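ESX-5 secretion-associated protein EspG5 (Mycobacterium marinum, PDB 6VJ5) acts as a cytoplasmic chaperone specific for cognate PE/PPE proteins, keeps PE/PPE dimers from aggregating and is required for secretion of LipY and PE31/PPE18. Local coordinates at residues C[20-25]-C[42-47]; C[102-105]-C[109-112]; C[184-189]-C[207-212]; C[253-258]-C[282-287]. All blocks are in the same frame, centred on the assembly; numbering follows the deposited sequence.

Contacts 1 to 4 follow one another along the chain, each closing before the next opens. Contact 1 joins helix 14-23 to the loop before helix 51-58; contact 2 lies within the loop between strands 83-91 and 115-123; contact 3 pairs helices 176-188 and 206-217; contact 4 sets helix 275-286 against strand 250-256. These three strands belong to the large antiparallel sheet, which ties contacts 2 and 4 to it directly. The centres of contacts 1 and 3 are about 51 Å apart; contacts 3 and 4 touch, L212 CD1 lying 4.2 Å from L254 CD2. Each has a residue within reach of another protein's chain, consistent with a partner, probably a client, being engaged along the chaperone's length.

Contact 1. Residues C[20-25]-C[42-47]; sequences LQALLD and DSNDWL
The side-chain amide of N44 faces the end of helix 14-23, its ND2 standing 3.2 Å from A22 O at an angle too poor for a hydrogen bond. N44 ND2 has a true partner in the hydroxyl of Y38, a residue whose side chain also packs on A22, which is consistent with the amide being held beside the helix end. A22 O is instead hydrogen-bonded by the backbone of D25, with D25 N 3.1 Å from A22 O. That bond belongs to a Schellman motif: D25, with its positive phi of 50°, is the C-prime residue that terminates helix 14-23.

Beside this polar pair runs an apolar one. The methyl of A22 points at the loop and meets the CD1 branch of L47 end-on; A22 CB and L47 CD1 are modelled 3.2 Å apart, so close that the exact value is doubtful. The amide lies on the same methyl, with N44 ND2 3.7 Å from A22 CB. L47 reaches across because its CG is anti to its carbonyl carbon (chi1 -57°). Its other branch, CD2, turns back over one face of the W46 indole, 4.1 Å above the ring plane and offset toward the rim. The turn 45-47 is a 3-10 segment, with L47 N 3.2 Å from N44 O in a backbone bond.

Farther along the loop, D42 OD1 pairs ionically with a basic side chain of another protein's chain. L23 and L47 both rest on M53, and L20 and L24 on M75 and V67, so the contact packs among helices 51-58 and 69-79 and strand 66-67.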
loop_
_atom_site.group_PDB
_atom_site.type_symbol
_atom_site.label_atom_id
_atom_site.label_comp_id
_atom_site.label_asym_id
_atom_site.label_seq_id
_atom_site.Cartn_x
_atom_site.Cartn_y
_atom_site.Cartn_z
ATOM N N LEU C 20 2.317 -16.057 -4.106
ATOM C CA LEU C 20 3.576 -16.553 -4.651
ATOM C C LEU C 20 4.612 -15.442 -4.703
ATOM O O LEU C 20 5.780 -15.650 -4.353
ATOM C CB LEU C 20 3.350 -17.141 -6.040
ATOM C CG LEU C 20 2.256 -18.208 -6.090
ATOM C CD1 LEU C 20 1.953 -18.606 -7.519
ATOM C CD2 LEU C 20 2.665 -19.423 -5.270
ATOM N N GLN C 21 4.200 -14.247 -5.127
ATOM C CA GLN C 21 5.103 -13.105 -5.082
ATOM C C GLN C 21 5.626 -12.879 -3.673
ATOM O O GLN C 21 6.810 -12.579 -3.482
ATOM C CB GLN C 21 4.391 -11.852 -5.579
ATOM C CG GLN C 21 4.080 -11.857 -7.051
ATOM C CD GLN C 21 3.290 -10.641 -7.462
ATOM O OE1 GLN C 21 2.135 -10.480 -7.071
ATOM N NE2 GLN C 21 3.911 -9.767 -8.244
ATOM N N ALA C 22 4.753 -13.015 -2.672
ATOM C CA ALA C 22 5.170 -12.826 -1.288
ATOM C C ALA C 22 6.119 -13.935 -0.850
ATOM O O ALA C 22 7.194 -13.665 -0.302
ATOM C CB ALA C 22 3.943 -12.773 -0.376
ATOM N N LEU C 23 5.745 -15.194 -1.098
ATOM C CA LEU C 23 6.601 -16.311 -0.710
ATOM C C LEU C 23 7.991 -16.212 -1.325
ATOM O O LEU C 23 8.946 -16.764 -0.765
ATOM C CB LEU C 23 5.965 -17.642 -1.117
ATOM C CG LEU C 23 4.624 -17.975 -0.470
ATOM C CD1 LEU C 23 4.057 -19.277 -1.024
ATOM C CD2 LEU C 23 4.755 -18.068 1.041
ATOM N N LEU C 24 8.124 -15.525 -2.458
ATOM C CA LEU C 24 9.384 -15.444 -3.185
ATOM C C LEU C 24 9.934 -14.026 -3.236
ATOM O O LEU C 24 10.849 -13.758 -4.030
ATOM C CB LEU C 24 9.189 -15.993 -4.602
ATOM C CG LEU C 24 8.580 -17.396 -4.696
ATOM C CD1 LEU C 24 7.813 -17.544 -6.002
ATOM C CD2 LEU C 24 9.653 -18.466 -4.588
ATOM N N ASP C 25 9.400 -13.119 -2.417
ATOM C CA ASP C 25 9.876 -11.740 -2.317
ATOM C C ASP C 25 9.987 -11.094 -3.695
ATOM O O ASP C 25 11.027 -10.554 -4.077
ATOM C CB ASP C 25 11.209 -11.675 -1.570
ATOM C CG ASP C 25 11.675 -10.252 -1.334
ATOM O OD1 ASP C 25 10.894 -9.443 -0.777
ATOM O OD2 ASP C 25 12.832 -9.941 -1.694
ATOM N N ASP C 42 7.456 -7.332 8.332
ATOM C CA ASP C 42 8.077 -8.156 9.359
ATOM C C ASP C 42 7.530 -9.578 9.396
ATOM O O ASP C 42 8.095 -10.417 10.109
ATOM C CB ASP C 42 7.896 -7.494 10.731
ATOM C CG ASP C 42 6.479 -6.972 10.956
ATOM O OD1 ASP C 42 5.861 -6.479 9.985
ATOM O OD2 ASP C 42 5.984 -7.047 12.101
ATOM N N SER C 43 6.462 -9.875 8.655
ATOM C CA SER C 43 5.896 -11.217 8.689
ATOM C C SER C 43 5.053 -11.476 7.450
ATOM O O SER C 43 4.283 -10.615 7.019
ATOM C CB SER C 43 5.044 -11.420 9.949
ATOM O OG SER C 43 4.738 -12.790 10.143
ATOM N N ASN C 44 5.209 -12.674 6.888
ATOM C CA ASN C 44 4.341 -13.182 5.836
ATOM C C ASN C 44 3.483 -14.347 6.313
ATOM O O ASN C 44 2.901 -15.054 5.482
ATOM C CB ASN C 44 5.175 -13.605 4.623
ATOM C CG ASN C 44 5.397 -12.465 3.631
ATOM O OD1 ASN C 44 4.916 -11.348 3.826
ATOM N ND2 ASN C 44 6.130 -12.748 2.562
ATOM N N ASP C 45 3.387 -14.566 7.629
ATOM C CA ASP C 45 2.610 -15.679 8.165
ATOM C C ASP C 45 1.104 -15.433 8.081
ATOM O O ASP C 45 0.331 -16.398 8.076
ATOM C CB ASP C 45 3.017 -15.952 9.619
ATOM C CG ASP C 45 2.401 -17.232 10.172
ATOM O OD1 ASP C 45 1.795 -18.003 9.390
ATOM O OD2 ASP C 45 2.517 -17.470 11.394
ATOM N N TRP C 46 0.670 -14.170 8.021
ATOM C CA TRP C 46 -0.743 -13.884 7.792
ATOM C C TRP C 46 -1.195 -14.342 6.411
ATOM O O TRP C 46 -2.403 -14.447 6.166
ATOM C CB TRP C 46 -1.026 -12.389 7.971
ATOM C CG TRP C 46 -0.474 -11.499 6.890
ATOM C CD1 TRP C 46 0.828 -11.107 6.730
ATOM C CD2 TRP C 46 -1.215 -10.866 5.835
ATOM N NE1 TRP C 46 0.942 -10.281 5.633
ATOM C CE2 TRP C 46 -0.297 -10.117 5.069
ATOM C CE3 TRP C 46 -2.566 -10.863 5.464
ATOM C CZ2 TRP C 46 -0.686 -9.375 3.951
ATOM C CZ3 TRP C 46 -2.949 -10.127 4.352
ATOM C CH2 TRP C 46 -2.012 -9.392 3.611
ATOM N N LEU C 47 -0.250 -14.618 5.507
ATOM C CA LEU C 47 -0.597 -15.224 4.227
ATOM C C LEU C 47 -1.150 -16.633 4.412
ATOM O O LEU C 47 -2.027 -17.058 3.649
ATOM C CB LEU C 47 0.633 -15.256 3.318
ATOM C CG LEU C 47 1.292 -13.906 3.040
ATOM C CD1 LEU C 47 2.598 -14.064 2.281
ATOM C CD2 LEU C 47 0.331 -13.025 2.263
#

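Contact 2. Residues C[102-105]-C[109-112]; sequences EDQP and RDIP
Q104 and D110 meet chiefly through their polar ends. The amide nitrogen of Q104 donates to one carboxylate oxygen of D110; the N-H points almost straight at its acceptor (168°), yet Q104 NE2 stands 3.4 Å from D110 OD2, so the bond is weak. The two flat groups are not coplanar, the amide and carboxylate being turned 39° against each other. The amide oxygen comes alongside the aspartate's stem, with Q104 OE1 3.9 Å from D110 CB. A bend at chi2 (-76°) folds the glutamine chain so that its amide presents itself across the loop instead of running straight out.

The stronger hold on Q104 comes from S108, whose hydroxyl is hydrogen-bonded to Q104 OE1. That same S108 OG is also bonded by the backbone N of D110, two residues on, an arrangement that fits an ST turn. One hydroxyl thus bonds to both residues, consistent with its setting them for the weak amide-carboxylate bond. A comparable Asx turn precedes Q104, where N101 OD1 accepts the N-H of D103. These turns shape the long connection between strands 83-91 and 115-123, antiparallel neighbours in the sheet, where regular secondary structure is lacking.

Further out, arginines tie the 109-112 limb to the body of the protein: R34 bonds to the carbonyl oxygen of D110 and R132 to that of R109. The guanidinium of R109 curls back to G107 O through NE and uses NH1 for C35 O and for a salt bridge to an acidic side chain of another protein's chain.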
loop_
_atom_site.group_PDB
_atom_site.type_symbol
_atom_site.label_atom_id
_atom_site.label_comp_id
_atom_site.label_asym_id
_atom_site.label_seq_id
_atom_site.Cartn_x
_atom_site.Cartn_y
_atom_site.Cartn_z
ATOM N N GLU C 102 -18.993 3.016 -12.317
ATOM C CA GLU C 102 -18.582 3.983 -11.303
ATOM C C GLU C 102 -18.579 3.390 -9.898
ATOM O O GLU C 102 -18.214 4.093 -8.950
ATOM C CB GLU C 102 -19.461 5.239 -11.337
ATOM C CG GLU C 102 -20.943 5.018 -11.125
ATOM C CD GLU C 102 -21.617 6.197 -10.431
ATOM O OE1 GLU C 102 -22.379 5.957 -9.470
ATOM O OE2 GLU C 102 -21.380 7.359 -10.833
ATOM N N ASP C 103 -18.972 2.124 -9.740
ATOM C CA ASP C 103 -18.777 1.402 -8.492
ATOM C C ASP C 103 -17.543 0.505 -8.535
ATOM O O ASP C 103 -17.419 -0.415 -7.717
ATOM C CB ASP C 103 -20.018 0.577 -8.143
ATOM C CG ASP C 103 -20.841 1.209 -7.034
ATOM O OD1 ASP C 103 -20.868 2.454 -6.948
ATOM O OD2 ASP C 103 -21.444 0.460 -6.237
ATOM N N GLN C 104 -16.641 0.738 -9.482
ATOM C CA GLN C 104 -15.319 0.122 -9.429
ATOM C C GLN C 104 -14.533 0.786 -8.307
ATOM O O GLN C 104 -14.380 2.016 -8.317
ATOM C CB GLN C 104 -14.578 0.279 -10.752
ATOM C CG GLN C 104 -14.932 -0.778 -11.786
ATOM C CD GLN C 104 -14.271 -2.117 -11.501
ATOM O OE1 GLN C 104 -13.047 -2.245 -11.571
ATOM N NE2 GLN C 104 -15.080 -3.120 -11.184
ATOM N N PRO C 105 -14.035 0.040 -7.325
ATOM C CA PRO C 105 -13.300 0.671 -6.222
ATOM C C PRO C 105 -12.001 1.276 -6.718
ATOM O O PRO C 105 -11.520 0.932 -7.810
ATOM C CB PRO C 105 -13.046 -0.492 -5.250
ATOM C CG PRO C 105 -13.054 -1.715 -6.122
ATOM C CD PRO C 105 -14.071 -1.432 -7.201
ATOM N N ARG C 109 -8.185 -4.251 -9.176
ATOM C CA ARG C 109 -7.334 -5.134 -9.959
ATOM C C ARG C 109 -8.112 -5.856 -11.052
ATOM O O ARG C 109 -7.525 -6.655 -11.788
ATOM C CB ARG C 109 -6.638 -6.138 -9.036
ATOM C CG ARG C 109 -5.900 -5.488 -7.854
ATOM C CD ARG C 109 -4.564 -4.876 -8.268
ATOM N NE ARG C 109 -4.679 -3.519 -8.801
ATOM C CZ ARG C 109 -3.667 -2.847 -9.345
ATOM N NH1 ARG C 109 -2.469 -3.411 -9.429
ATOM N NH2 ARG C 109 -3.848 -1.616 -9.812
ATOM N N ASP C 110 -9.412 -5.587 -11.185
ATOM C CA ASP C 110 -10.186 -6.198 -12.253
ATOM C C ASP C 110 -9.689 -5.713 -13.612
ATOM O O ASP C 110 -9.089 -4.640 -13.742
ATOM C CB ASP C 110 -11.674 -5.862 -12.133
ATOM C CG ASP C 110 -12.338 -6.516 -10.943
ATOM O OD1 ASP C 110 -11.859 -7.573 -10.472
ATOM O OD2 ASP C 110 -13.363 -5.963 -10.490
ATOM N N ILE C 111 -9.964 -6.513 -14.631
ATOM C CA ILE C 111 -9.767 -6.107 -16.022
ATOM C C ILE C 111 -11.092 -6.284 -16.739
ATOM O O ILE C 111 -11.988 -7.004 -16.260
ATOM C CB ILE C 111 -8.633 -6.910 -16.700
ATOM C CG1 ILE C 111 -8.896 -8.413 -16.633
ATOM C CG2 ILE C 111 -7.291 -6.591 -16.059
ATOM C CD1 ILE C 111 -7.852 -9.239 -17.369
ATOM N N PRO C 112 -11.269 -5.635 -17.893
ATOM C CA PRO C 112 -12.548 -5.751 -18.608
ATOM C C PRO C 112 -12.825 -7.191 -19.019
ATOM O O PRO C 112 -11.924 -7.922 -19.433
ATOM C CB PRO C 112 -12.360 -4.840 -19.828
ATOM C CG PRO C 112 -11.278 -3.872 -19.417
ATOM C CD PRO C 112 -10.351 -4.681 -18.542
#

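Contact 3. Residues C[184-189]-C[207-212]; sequences KSWQES and STVAAL
W186 reaches from helix 176-188 to V209 on helix 206-217, and apolar contact is the chief kind of interaction between them. This is helix-helix packing in which a single tryptophan carries the bridge. The far end of the six-membered ring does the touching: W186 CH2 lies 3.7 Å from the V209 CG1 methyl, with W186 CZ2 next to it at 4.0 Å from the same V209 CG1. The indole reaches across because its CG is anti to the backbone N (chi1 -165°), which projects the ring outward from its helix; the nearest CA atoms, those of W186 and V209, are still 10.7 Å apart. L212 comes obliquely near CZ3, its carbonyl carbon and side chain about equally distant. F191 meets the indole edge-to-face.

A second kind of contact is ring edge against a carbonyl. W186 CH2 stands 3.3 Å from V209 O, which lies at the edge of the ring and near its plane, so an aromatic C-H points toward a helical oxygen.

Among hydrogen bonds, the one from NE1 to N192 O, within the W186 side, anchors the indole. S189 OG donates to W186 O over 2.8 Å, tilted 21° from the carbonyl plane, at the C-terminal end of the helix. Separately, along the same helix, K184 NZ bonds to Q187 OE1 at 2.9 Å and to the backbone of another protein's chain.

With no hydrogen bond passing between the two segments, the helices meet through van der Waals contact and a weakly polar ring edge, while the indole's one N-H has its partner within the loop that follows its own helix.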
loop_
_atom_site.group_PDB
_atom_site.type_symbol
_atom_site.label_atom_id
_atom_site.label_comp_id
_atom_site.label_asym_id
_atom_site.label_seq_id
_atom_site.Cartn_x
_atom_site.Cartn_y
_atom_site.Cartn_z
ATOM N N LYS C 184 -8.466 11.862 -35.289
ATOM C CA LYS C 184 -9.285 12.394 -34.202
ATOM C C LYS C 184 -10.483 13.166 -34.747
ATOM O O LYS C 184 -11.619 12.966 -34.300
ATOM C CB LYS C 184 -8.425 13.272 -33.290
ATOM C CG LYS C 184 -9.192 13.993 -32.187
ATOM C CD LYS C 184 -10.006 13.034 -31.340
ATOM C CE LYS C 184 -9.126 12.029 -30.622
ATOM N NZ LYS C 184 -9.931 11.284 -29.614
ATOM N N SER C 185 -10.249 14.042 -35.730
ATOM C CA SER C 185 -11.353 14.763 -36.356
ATOM C C SER C 185 -12.347 13.804 -37.002
ATOM O O SER C 185 -13.563 13.983 -36.878
ATOM C CB SER C 185 -10.817 15.741 -37.399
ATOM O OG SER C 185 -9.892 16.646 -36.826
ATOM N N TRP C 186 -11.851 12.788 -37.715
ATOM C CA TRP C 186 -12.753 11.856 -38.388
ATOM C C TRP C 186 -13.628 11.130 -37.379
ATOM O O TRP C 186 -14.836 10.972 -37.590
ATOM C CB TRP C 186 -11.952 10.854 -39.216
ATOM C CG TRP C 186 -12.778 10.096 -40.209
ATOM C CD1 TRP C 186 -13.955 10.494 -40.770
ATOM C CD2 TRP C 186 -12.489 8.806 -40.757
ATOM N NE1 TRP C 186 -14.418 9.532 -41.633
ATOM C CE2 TRP C 186 -13.536 8.484 -41.643
ATOM C CE3 TRP C 186 -11.446 7.892 -40.586
ATOM C CZ2 TRP C 186 -13.570 7.288 -42.352
ATOM C CZ3 TRP C 186 -11.480 6.706 -41.293
ATOM C CH2 TRP C 186 -12.534 6.415 -42.165
ATOM N N GLN C 187 -13.032 10.683 -36.274
ATOM C CA GLN C 187 -13.808 10.113 -35.180
ATOM C C GLN C 187 -14.837 11.108 -34.663
ATOM O O GLN C 187 -15.988 10.741 -34.397
ATOM C CB GLN C 187 -12.860 9.689 -34.059
ATOM C CG GLN C 187 -13.508 9.079 -32.832
ATOM C CD GLN C 187 -12.535 9.018 -31.663
ATOM O OE1 GLN C 187 -11.831 9.988 -31.380
ATOM N NE2 GLN C 187 -12.476 7.868 -30.994
ATOM N N GLU C 188 -14.437 12.374 -34.507
ATOM C CA GLU C 188 -15.350 13.383 -33.984
ATOM C C GLU C 188 -16.552 13.574 -34.896
ATOM O O GLU C 188 -17.659 13.842 -34.417
ATOM C CB GLU C 188 -14.602 14.704 -33.779
ATOM C CG GLU C 188 -13.665 14.685 -32.575
ATOM C CD GLU C 188 -12.792 15.926 -32.459
ATOM O OE1 GLU C 188 -12.732 16.725 -33.421
ATOM O OE2 GLU C 188 -12.161 16.095 -31.395
ATOM N N SER C 189 -16.364 13.430 -36.207
ATOM C CA SER C 189 -17.474 13.519 -37.147
ATOM C C SER C 189 -18.339 12.267 -37.155
ATOM O O SER C 189 -19.295 12.198 -37.935
ATOM C CB SER C 189 -16.953 13.781 -38.566
ATOM O OG SER C 189 -16.495 12.586 -39.177
ATOM N N SER C 207 -9.887 2.655 -50.736
ATOM C CA SER C 207 -10.183 1.350 -50.156
ATOM C C SER C 207 -9.677 1.266 -48.721
ATOM O O SER C 207 -10.384 0.777 -47.832
ATOM C CB SER C 207 -9.571 0.241 -51.009
ATOM O OG SER C 207 -10.283 -0.974 -50.824
ATOM N N THR C 208 -8.466 1.765 -48.473
ATOM C CA THR C 208 -7.932 1.759 -47.117
ATOM C C THR C 208 -8.806 2.581 -46.175
ATOM O O THR C 208 -9.090 2.152 -45.052
ATOM C CB THR C 208 -6.498 2.283 -47.128
ATOM O OG1 THR C 208 -5.724 1.535 -48.078
ATOM C CG2 THR C 208 -5.876 2.152 -45.750
ATOM N N VAL C 209 -9.260 3.755 -46.619
ATOM C CA VAL C 209 -10.083 4.598 -45.757
ATOM C C VAL C 209 -11.359 3.869 -45.351
ATOM O O VAL C 209 -11.792 3.941 -44.194
ATOM C CB VAL C 209 -10.397 5.934 -46.454
ATOM C CG1 VAL C 209 -11.474 6.685 -45.684
ATOM C CG2 VAL C 209 -9.145 6.777 -46.575
ATOM N N ALA C 210 -11.989 3.164 -46.292
ATOM C CA ALA C 210 -13.227 2.462 -45.963
ATOM C C ALA C 210 -12.980 1.363 -44.933
ATOM O O ALA C 210 -13.750 1.218 -43.975
ATOM C CB ALA C 210 -13.858 1.882 -47.230
ATOM N N ALA C 211 -11.917 0.573 -45.112
ATOM C CA ALA C 211 -11.643 -0.502 -44.163
ATOM C C ALA C 211 -11.195 0.057 -42.818
ATOM O O ALA C 211 -11.576 -0.461 -41.761
ATOM C CB ALA C 211 -10.586 -1.454 -44.721
ATOM N N LEU C 212 -10.385 1.113 -42.838
ATOM C CA LEU C 212 -9.940 1.731 -41.596
ATOM C C LEU C 212 -11.126 2.251 -40.796
ATOM O O LEU C 212 -11.248 1.981 -39.596
ATOM C CB LEU C 212 -8.962 2.857 -41.912
ATOM C CG LEU C 212 -8.019 3.335 -40.815
ATOM C CD1 LEU C 212 -7.209 2.214 -40.234
ATOM C CD2 LEU C 212 -7.111 4.409 -41.421
#

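Contact 4. Residues C[253-258]-C[282-287]; sequences ALYQQA and VKTVLD
T284 sits between helix 275-286 and residues 255-258, and its CG2 methyl makes the tight part of the contact. T284 CG2 is modelled 3.0 Å from Q256 O, closer than a methyl normally comes to a carbonyl, and the exact distance is best treated as doubtful. The same methyl lies over the backbone beyond, with T284 CG2 3.8 Å from Q257 CA and 4.0 Å from A258 N. Q256 O is hydrogen-bonded to S240 OG.

The threonine also meets the aromatic ring of Y255, their side chains crossing at about a right angle. Y255 CD1 is 4.0 Å from T284 CG2, and Y255 CE1 is equally far from T284 OG1. The methyl's reach toward the strand follows from chi1 (-61°), which sets CG2 anti to the backbone N; the hydroxyl meanwhile bonds back to V280 O, one helical turn earlier.

Toward solvent the fit slackens. A258 points at the helix, but its methyl makes no close contact with the 282-287 segment. It packs on T288, and residues 260-264, just beyond, are not modelled. At the helix end K283 and D287 form only a long salt bridge, K283 NZ lying 3.9 Å from D287 OD2.

Inward, Y255 rests on strands 234-247 and 267-272, against L242, A269 and C271, while V282 and L286 pack on I150. Helix 275-286 thus packs on the sheet, V285 meeting S238 of strand 234-247, and on helix 147-159, whereas Q256 and L254 reach the chain of another protein.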
loop_
_atom_site.group_PDB
_atom_site.type_symbol
_atom_site.label_atom_id
_atom_site.label_comp_id
_atom_site.label_asym_id
_atom_site.label_seq_id
_atom_site.Cartn_x
_atom_site.Cartn_y
_atom_site.Cartn_z
ATOM N N ALA C 253 -3.403 -3.852 -39.868
ATOM C CA ALA C 253 -2.247 -3.757 -38.987
ATOM C C ALA C 253 -1.692 -2.344 -39.043
ATOM O O ALA C 253 -1.471 -1.805 -40.130
ATOM C CB ALA C 253 -1.160 -4.757 -39.389
ATOM N N LEU C 254 -1.454 -1.757 -37.872
ATOM C CA LEU C 254 -0.904 -0.416 -37.753
ATOM C C LEU C 254 0.322 -0.458 -36.859
ATOM O O LEU C 254 0.311 -1.106 -35.808
ATOM C CB LEU C 254 -1.931 0.555 -37.167
ATOM C CG LEU C 254 -3.282 0.611 -37.877
ATOM C CD1 LEU C 254 -4.368 1.048 -36.913
ATOM C CD2 LEU C 254 -3.202 1.562 -39.058
ATOM N N TYR C 255 1.373 0.244 -37.267
ATOM C CA TYR C 255 2.568 0.299 -36.439
ATOM C C TYR C 255 3.493 1.389 -36.949
ATOM O O TYR C 255 3.487 1.722 -38.137
ATOM C CB TYR C 255 3.298 -1.046 -36.434
ATOM C CG TYR C 255 3.794 -1.468 -37.800
ATOM C CD1 TYR C 255 5.031 -1.048 -38.267
ATOM C CD2 TYR C 255 3.025 -2.284 -38.621
ATOM C CE1 TYR C 255 5.490 -1.429 -39.508
ATOM C CE2 TYR C 255 3.480 -2.671 -39.869
ATOM C CZ TYR C 255 4.714 -2.239 -40.305
ATOM O OH TYR C 255 5.176 -2.615 -41.544
ATOM N N GLN C 256 4.280 1.945 -36.033
ATOM C CA GLN C 256 5.339 2.869 -36.404
ATOM C C GLN C 256 6.539 2.093 -36.934
ATOM O O GLN C 256 6.768 0.937 -36.569
ATOM C CB GLN C 256 5.764 3.717 -35.206
ATOM C CG GLN C 256 4.857 4.896 -34.928
ATOM C CD GLN C 256 5.151 5.546 -33.591
ATOM O OE1 GLN C 256 5.969 6.463 -33.492
ATOM N NE2 GLN C 256 4.485 5.071 -32.551
ATOM N N GLN C 257 7.305 2.740 -37.800
ATOM C CA GLN C 257 8.553 2.183 -38.297
ATOM C C GLN C 257 9.727 2.848 -37.594
ATOM O O GLN C 257 9.631 3.985 -37.128
ATOM C CB GLN C 257 8.657 2.370 -39.808
ATOM C CG GLN C 257 7.720 1.458 -40.573
ATOM C CD GLN C 257 7.850 1.617 -42.063
ATOM O OE1 GLN C 257 8.310 2.650 -42.549
ATOM N NE2 GLN C 257 7.451 0.588 -42.804
ATOM N N ALA C 258 10.836 2.113 -37.509
ATOM C CA ALA C 258 12.017 2.598 -36.806
ATOM C C ALA C 258 12.437 3.969 -37.324
ATOM O O ALA C 258 12.536 4.189 -38.534
ATOM C CB ALA C 258 13.162 1.596 -36.966
ATOM N N VAL C 282 5.807 -7.086 -35.801
ATOM C CA VAL C 282 6.403 -7.556 -34.553
ATOM C C VAL C 282 7.894 -7.247 -34.537
ATOM O O VAL C 282 8.431 -6.721 -33.555
ATOM C CB VAL C 282 6.136 -9.061 -34.365
ATOM C CG1 VAL C 282 6.971 -9.608 -33.213
ATOM C CG2 VAL C 282 4.648 -9.306 -34.147
ATOM N N LYS C 283 8.584 -7.574 -35.631
ATOM C CA LYS C 283 10.007 -7.275 -35.719
ATOM C C LYS C 283 10.266 -5.785 -35.538
ATOM O O LYS C 283 11.237 -5.390 -34.882
ATOM C CB LYS C 283 10.557 -7.747 -37.062
ATOM C CG LYS C 283 12.061 -7.581 -37.204
ATOM C CD LYS C 283 12.524 -7.869 -38.625
ATOM C CE LYS C 283 14.033 -7.733 -38.742
ATOM N NZ LYS C 283 14.733 -8.795 -37.963
ATOM N N THR C 284 9.408 -4.941 -36.119
ATOM C CA THR C 284 9.611 -3.499 -36.034
ATOM C C THR C 284 9.429 -2.991 -34.613
ATOM O O THR C 284 10.081 -2.017 -34.217
ATOM C CB THR C 284 8.648 -2.780 -36.977
ATOM O OG1 THR C 284 8.903 -3.189 -38.327
ATOM C CG2 THR C 284 8.816 -1.277 -36.865
ATOM N N VAL C 285 8.545 -3.626 -33.848
ATOM C CA VAL C 285 8.422 -3.311 -32.431
ATOM C C VAL C 285 9.723 -3.640 -31.713
ATOM O O VAL C 285 10.279 -2.814 -30.979
ATOM C CB VAL C 285 7.234 -4.078 -31.824
ATOM C CG1 VAL C 285 7.272 -4.000 -30.309
ATOM C CG2 VAL C 285 5.920 -3.538 -32.371
ATOM N N LEU C 286 10.233 -4.855 -31.928
ATOM C CA LEU C 286 11.413 -5.306 -31.200
ATOM C C LEU C 286 12.661 -4.539 -31.610
ATOM O O LEU C 286 13.570 -4.357 -30.792
ATOM C CB LEU C 286 11.618 -6.804 -31.422
ATOM C CG LEU C 286 10.485 -7.694 -30.913
ATOM C CD1 LEU C 286 10.704 -9.149 -31.292
ATOM C CD2 LEU C 286 10.337 -7.550 -29.399
ATOM N N ASP C 287 12.730 -4.081 -32.857
ATOM C CA ASP C 287 13.906 -3.346 -33.305
ATOM C C ASP C 287 13.877 -1.883 -32.889
ATOM O O ASP C 287 14.868 -1.177 -33.110
ATOM C CB ASP C 287 14.050 -3.461 -34.824
ATOM C CG ASP C 287 14.368 -4.879 -35.269
ATOM O OD1 ASP C 287 14.881 -5.657 -34.438
ATOM O OD2 ASP C 287 14.111 -5.216 -36.444
#